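Local coordinates for protein beta-glucosidase (Chaetomella raphigera, PDB 6JXG) that probably hydrolyses terminal, non-reducing beta-D-glucosyl residues with release of beta-D-glucose, as a secreted glycoside hydrolase family 3 enzyme of cellulose degradation, at residues P129-N134 and D558-D563; G112-I117 and E180-P185. One frame throughout, in Å; residues are numbered along the deposited sequence.

How the contacts relate
Contacts 1 and 2 have their centres about 9 Å apart and interlock along the chain, in the order 112-117, 129-134, 180-185 and 558-563. Three segments belong to the N-terminal, TIM-barrel-type family 3 region; 558-563 belongs to the C-terminal one. Contact 1 is therefore a junction between the two regions, whereas contact 2 is packing inside the first. The start of helix 131-147 joins them: Pro-131 CD lies 3.6 Å from Leu-181 CD1, and Asn-134 OD1 lies 3.3 Å from Pro-185 CB. Loop 112-117 also meets contact 1, through Ile-114 O against Pro-129 CD. Both are buried, centred about 14 and 11 Å from the chain's centre, and the junction rests on packing inside the first region.

Contact 1 of 2, residues P129-N134 and D558-D563; sequences PDPYLN and DYRHFD
Segments 129-134 and 558-563 meet at the starts of two helices, 131-147 and 559-564, with Pro-129 and Asp-558 as the closest backbone pair, 6.6 Å between their CA atoms. Pro-129 CG packs 3.8 Å from Asp-558 CB; the carboxylate of Asp-558 accepts a hydrogen bond from Thr-532 OG1. Asp-130, the N-cap of helix 131-147, carries the polar contact. Its OD2 accepts from Leu-133 N at 2.9 Å, using the anti lone pair. Chi1 of -176° turns CG away from the backbone N and carries the carboxylate out to helix 559-564. There Asp-130 OD1 accepts from Tyr-559 OH at 2.6 Å. It also accepts from Arg-560 NH1 at 2.9 Å, a nearly straight salt bridge (171°) in the guanidinium plane. These donors approach from opposite faces of the carboxylate, each tilted out of its plane. Pro-131 CD sits over one face of the Arg-560 guanidinium, 3.5 Å from Arg-560 NH1. Water 2 links Asp-130 OD1 to Arg-560 NH2, and water 1 joins Pro-129 O to Arg-560 NH1. Leu-650 N of strand 649-658 also hydrogen-bonds Tyr-559 OH, and Gln-649 OE1 accepts from Arg-560 NH2. An asparagine in place of Asp-130 would probably leave buried Arg-560 without its counter-charge here. One carboxylate thus caps one helix and binds another, and probably balances the buried guanidinium charge.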
loop_
_atom_site.group_PDB
_atom_site.type_symbol
_atom_site.label_atom_id
_atom_site.label_comp_id
_atom_site.label_asym_id
_atom_site.label_seq_id
_atom_site.Cartn_x
_atom_site.Cartn_y
_atom_site.Cartn_z
ATOM N N PRO A 129 -1.901 -2.062 7.998
ATOM C CA PRO A 129 -3.121 -2.300 8.758
ATOM C C PRO A 129 -3.500 -1.193 9.746
ATOM O O PRO A 129 -4.481 -1.344 10.482
ATOM C CB PRO A 129 -2.818 -3.616 9.528
ATOM C CG PRO A 129 -1.368 -3.584 9.711
ATOM C CD PRO A 129 -0.828 -2.994 8.407
ATOM N N ASP A 130 -2.818 -0.047 9.682
ATOM C CA ASP A 130 -3.264 1.161 10.354
ATOM C C ASP A 130 -4.049 2.068 9.413
ATOM O O ASP A 130 -3.544 2.526 8.390
ATOM C CB ASP A 130 -2.106 1.976 10.896
ATOM C CG ASP A 130 -2.610 3.162 11.669
ATOM O OD1 ASP A 130 -3.054 2.912 12.839
ATOM O OD2 ASP A 130 -2.634 4.291 11.107
ATOM N N PRO A 131 -5.323 2.345 9.737
ATOM C CA PRO A 131 -6.110 3.034 8.749
ATOM C C PRO A 131 -5.668 4.476 8.523
ATOM O O PRO A 131 -5.896 5.008 7.410
ATOM C CB PRO A 131 -7.535 2.987 9.352
ATOM C CG PRO A 131 -7.359 2.797 10.819
ATOM C CD PRO A 131 -6.115 1.895 10.868
ATOM N N TYR A 132 -5.102 5.155 9.549
ATOM C CA TYR A 132 -4.709 6.552 9.400
ATOM C C TYR A 132 -3.514 6.650 8.435
ATOM O O TYR A 132 -3.503 7.493 7.487
ATOM C CB TYR A 132 -4.355 7.166 10.770
ATOM C CG TYR A 132 -4.014 8.606 10.667
ATOM C CD1 TYR A 132 -5.003 9.565 10.653
ATOM C CD2 TYR A 132 -2.708 9.026 10.506
ATOM C CE1 TYR A 132 -4.674 10.940 10.554
ATOM C CE2 TYR A 132 -2.399 10.335 10.345
ATOM C CZ TYR A 132 -3.380 11.301 10.379
ATOM O OH TYR A 132 -2.955 12.657 10.235
ATOM N N LEU A 133 -2.471 5.865 8.717
ATOM C CA LEU A 133 -1.293 5.828 7.835
ATOM C C LEU A 133 -1.686 5.454 6.432
ATOM O O LEU A 133 -1.230 6.046 5.415
ATOM C CB LEU A 133 -0.241 4.846 8.352
ATOM C CG LEU A 133 1.055 4.634 7.544
ATOM C CD1 LEU A 133 1.765 5.950 7.407
ATOM C CD2 LEU A 133 1.935 3.626 8.233
ATOM N N ASN A 134 -2.476 4.389 6.354
ATOM C CA ASN A 134 -2.991 3.902 5.073
ATOM C C ASN A 134 -3.709 5.005 4.276
ATOM O O ASN A 134 -3.360 5.324 3.118
ATOM C CB ASN A 134 -3.873 2.688 5.325
ATOM C CG ASN A 134 -4.168 1.880 4.080
ATOM O OD1 ASN A 134 -4.599 2.417 3.064
ATOM N ND2 ASN A 134 -3.890 0.571 4.145
ATOM N N ASP A 558 -3.614 -5.713 14.340
ATOM C CA ASP A 558 -2.254 -5.329 14.549
ATOM C C ASP A 558 -2.062 -4.738 15.978
ATOM O O ASP A 558 -2.549 -5.315 16.957
ATOM C CB ASP A 558 -1.725 -4.422 13.393
ATOM C CG ASP A 558 -0.200 -4.376 13.326
ATOM O OD1 ASP A 558 0.506 -5.252 12.706
ATOM O OD2 ASP A 558 0.296 -3.414 13.924
ATOM N N TYR A 559 -1.384 -3.604 16.100
ATOM C CA TYR A 559 -1.007 -3.070 17.429
ATOM C C TYR A 559 -2.179 -2.772 18.349
ATOM O O TYR A 559 -2.023 -2.786 19.565
ATOM C CB TYR A 559 -0.094 -1.827 17.327
ATOM C CG TYR A 559 -0.762 -0.561 16.787
ATOM C CD1 TYR A 559 -1.169 0.433 17.633
ATOM C CD2 TYR A 559 -0.969 -0.385 15.409
ATOM C CE1 TYR A 559 -1.797 1.577 17.186
ATOM C CE2 TYR A 559 -1.511 0.784 14.956
ATOM C CZ TYR A 559 -1.978 1.746 15.840
ATOM O OH TYR A 559 -2.592 2.892 15.364
ATOM N N ARG A 560 -3.330 -2.434 17.771
ATOM C CA ARG A 560 -4.563 -2.248 18.544
ATOM C C ARG A 560 -4.878 -3.493 19.388
ATOM O O ARG A 560 -5.281 -3.369 20.542
ATOM C CB ARG A 560 -5.724 -1.967 17.589
ATOM C CG ARG A 560 -5.639 -0.633 16.837
ATOM C CD ARG A 560 -6.591 -0.642 15.611
ATOM N NE ARG A 560 -6.990 0.728 15.238
ATOM C CZ ARG A 560 -6.222 1.592 14.578
ATOM N NH1 ARG A 560 -5.031 1.197 14.175
ATOM N NH2 ARG A 560 -6.615 2.874 14.401
ATOM N N HIS A 561 -4.677 -4.670 18.814
ATOM C CA HIS A 561 -4.808 -5.928 19.550
ATOM C C HIS A 561 -3.748 -6.153 20.596
ATOM O O HIS A 561 -4.069 -6.495 21.761
ATOM C CB HIS A 561 -4.872 -7.109 18.594
ATOM C CG HIS A 561 -4.755 -8.442 19.252
ATOM N ND1 HIS A 561 -5.729 -8.983 20.065
ATOM C CD2 HIS A 561 -3.778 -9.372 19.162
ATOM C CE1 HIS A 561 -5.337 -10.180 20.473
ATOM N NE2 HIS A 561 -4.164 -10.441 19.926
ATOM N N PHE A 562 -2.507 -5.981 20.210
ATOM C CA PHE A 562 -1.394 -6.159 21.172
ATOM C C PHE A 562 -1.642 -5.236 22.361
ATOM O O PHE A 562 -1.458 -5.678 23.539
ATOM C CB PHE A 562 -0.030 -5.929 20.536
ATOM C CG PHE A 562 0.364 -6.990 19.553
ATOM C CD1 PHE A 562 1.250 -7.975 19.904
ATOM C CD2 PHE A 562 -0.178 -7.013 18.247
ATOM C CE1 PHE A 562 1.630 -8.944 19.023
ATOM C CE2 PHE A 562 0.149 -8.044 17.363
ATOM C CZ PHE A 562 1.072 -9.007 17.746
ATOM N N ASP A 563 -2.043 -3.984 22.070
ATOM C CA ASP A 563 -2.254 -3.010 23.128
ATOM C C ASP A 563 -3.470 -3.457 24.002
ATOM O O ASP A 563 -3.381 -3.516 25.236
ATOM C CB ASP A 563 -2.501 -1.586 22.566
ATOM C CG ASP A 563 -1.317 -1.012 21.864
ATOM O OD1 ASP A 563 -0.203 -1.572 21.977
ATOM O OD2 ASP A 563 -1.462 0.086 21.230
HETATM O O HOH W 1 -4.113 -1.405 13.318
HETATM O O HOH W 2 -5.029 4.792 13.147
#

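Contact 2 of 2, residues G112-I117 and E180-P185; sequences GPIGKI and ELYLWP
Apolar packing within the TIM-barrel-type N-terminal domain of this family 3 glycosidase joins loop 112-117, which follows strand 105-106, to segment 180-185, on helices 175-182 and 184-191. All five touching residues are buried, and the two segments cover 226 Å² of each other, both sides summed. Ile-114 is central. Its CG1 branch is placed between the backbone N and the carbonyl carbon (chi1 69°), and the extended chi2 of 175° carries Ile-114 CD1 out to 3.5 Å from Tyr-182 CE1 and 3.9 Å from Leu-181 CG. The approach to the ring is oblique, the two side chains crossing at about a right angle. Ile-114 CG2 instead meets the Pro-185 ring, 4.2 Å from Pro-185 CG. Leu-181 CG also lies 3.9 Å above one face of the Tyr-182 ring, toward its rim; CD1 of Ile-114 touches both residues. Glu-161 fixes the loop from outside by accepting from the backbone N atoms of Ile-114, Gly-115 and Lys-116. The amine of Lys-116 leads off to salt bridges with Asp-549 and Glu-553, while its aliphatic chain passes the phenol end, Lys-116 CD lying 3.0 Å from Tyr-182 OH.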
loop_
_atom_site.group_PDB
_atom_site.type_symbol
_atom_site.label_atom_id
_atom_site.label_comp_id
_atom_site.label_asym_id
_atom_site.label_seq_id
_atom_site.Cartn_x
_atom_site.Cartn_y
_atom_site.Cartn_z
ATOM N N GLY A 112 -7.301 -1.946 0.079
ATOM C CA GLY A 112 -7.927 -3.228 0.526
ATOM C C GLY A 112 -7.236 -4.324 -0.297
ATOM O O GLY A 112 -7.331 -4.377 -1.527
ATOM N N PRO A 113 -6.536 -5.244 0.357
ATOM C CA PRO A 113 -6.419 -5.450 1.790
ATOM C C PRO A 113 -5.599 -4.342 2.521
ATOM O O PRO A 113 -4.627 -3.746 1.946
ATOM C CB PRO A 113 -5.653 -6.731 1.859
ATOM C CG PRO A 113 -4.755 -6.715 0.625
ATOM C CD PRO A 113 -5.669 -6.163 -0.418
ATOM N N ILE A 114 -5.947 -4.096 3.772
ATOM C CA ILE A 114 -5.088 -3.296 4.650
ATOM C C ILE A 114 -3.986 -4.194 5.226
ATOM O O ILE A 114 -2.896 -3.713 5.566
ATOM C CB ILE A 114 -5.848 -2.565 5.788
ATOM C CG1 ILE A 114 -6.398 -3.531 6.844
ATOM C CG2 ILE A 114 -6.974 -1.647 5.261
ATOM C CD1 ILE A 114 -7.062 -2.784 8.044
ATOM N N GLY A 115 -4.253 -5.513 5.333
ATOM C CA GLY A 115 -3.309 -6.463 5.873
ATOM C C GLY A 115 -3.553 -6.867 7.337
ATOM O O GLY A 115 -2.611 -7.081 8.041
ATOM N N LYS A 116 -4.831 -7.001 7.731
ATOM C CA LYS A 116 -5.247 -7.455 9.053
ATOM C C LYS A 116 -4.697 -8.853 9.392
ATOM O O LYS A 116 -4.496 -9.165 10.600
ATOM C CB LYS A 116 -6.789 -7.468 9.176
ATOM C CG LYS A 116 -7.356 -8.808 9.695
ATOM C CD LYS A 116 -8.647 -9.054 9.107
ATOM C CE LYS A 116 -9.078 -10.427 8.770
ATOM N NZ LYS A 116 -9.706 -11.211 9.828
ATOM N N ILE A 117 -4.456 -9.654 8.357
ATOM C CA ILE A 117 -3.876 -11.021 8.491
ATOM C C ILE A 117 -2.449 -10.982 8.014
ATOM O O ILE A 117 -2.181 -10.785 6.811
ATOM C CB ILE A 117 -4.666 -12.102 7.710
ATOM C CG1 ILE A 117 -6.123 -12.131 8.158
ATOM C CG2 ILE A 117 -3.962 -13.448 7.798
ATOM C CD1 ILE A 117 -7.038 -12.869 7.235
ATOM N N GLU A 180 -14.516 2.260 10.857
ATOM C CA GLU A 180 -13.301 2.758 11.520
ATOM C C GLU A 180 -12.027 2.193 11.006
ATOM O O GLU A 180 -10.968 2.799 11.231
ATOM C CB GLU A 180 -13.321 2.605 13.034
ATOM C CG GLU A 180 -14.307 3.578 13.622
ATOM C CD GLU A 180 -14.458 3.525 15.151
ATOM O OE1 GLU A 180 -13.519 3.209 15.904
ATOM O OE2 GLU A 180 -15.567 3.852 15.542
ATOM N N LEU A 181 -12.099 1.036 10.377
ATOM C CA LEU A 181 -10.913 0.314 10.019
ATOM C C LEU A 181 -10.855 0.157 8.478
ATOM O O LEU A 181 -10.127 0.901 7.835
ATOM C CB LEU A 181 -10.878 -0.984 10.781
ATOM C CG LEU A 181 -9.631 -1.740 10.729
ATOM C CD1 LEU A 181 -8.499 -0.769 11.163
ATOM C CD2 LEU A 181 -9.753 -2.953 11.618
ATOM N N TYR A 182 -11.660 -0.727 7.898
ATOM C CA TYR A 182 -11.507 -1.100 6.494
ATOM C C TYR A 182 -11.964 -0.018 5.488
ATOM O O TYR A 182 -11.336 0.212 4.484
ATOM C CB TYR A 182 -12.206 -2.487 6.210
ATOM C CG TYR A 182 -11.606 -3.558 7.087
ATOM C CD1 TYR A 182 -10.356 -4.055 6.802
ATOM C CD2 TYR A 182 -12.189 -3.880 8.334
ATOM C CE1 TYR A 182 -9.750 -4.998 7.642
ATOM C CE2 TYR A 182 -11.564 -4.764 9.191
ATOM C CZ TYR A 182 -10.340 -5.339 8.853
ATOM O OH TYR A 182 -9.636 -6.238 9.709
ATOM N N LEU A 183 -13.049 0.645 5.774
ATOM C CA LEU A 183 -13.526 1.778 4.936
ATOM C C LEU A 183 -12.664 3.039 4.960
ATOM O O LEU A 183 -12.587 3.794 3.966
ATOM C CB LEU A 183 -14.980 2.109 5.314
ATOM C CG LEU A 183 -15.690 3.057 4.327
ATOM C CD1 LEU A 183 -15.837 2.374 2.984
ATOM C CD2 LEU A 183 -17.035 3.494 4.928
ATOM N N TRP A 184 -12.003 3.258 6.095
ATOM C CA TRP A 184 -11.364 4.509 6.366
ATOM C C TRP A 184 -10.374 4.974 5.225
ATOM O O TRP A 184 -10.459 6.081 4.701
ATOM C CB TRP A 184 -10.738 4.422 7.709
ATOM C CG TRP A 184 -9.982 5.634 8.140
ATOM C CD1 TRP A 184 -8.852 6.170 7.599
ATOM C CD2 TRP A 184 -10.312 6.472 9.287
ATOM N NE1 TRP A 184 -8.462 7.293 8.318
ATOM C CE2 TRP A 184 -9.365 7.510 9.337
ATOM C CE3 TRP A 184 -11.297 6.402 10.267
ATOM C CZ2 TRP A 184 -9.369 8.477 10.335
ATOM C CZ3 TRP A 184 -11.341 7.402 11.267
ATOM C CH2 TRP A 184 -10.359 8.398 11.311
ATOM N N PRO A 185 -9.519 4.063 4.735
ATOM C CA PRO A 185 -8.671 4.512 3.619
ATOM C C PRO A 185 -9.414 4.739 2.337
ATOM O O PRO A 185 -8.973 5.574 1.542
ATOM C CB PRO A 185 -7.680 3.405 3.416
ATOM C CG PRO A 185 -8.026 2.358 4.405
ATOM C CD PRO A 185 -9.122 2.778 5.306
#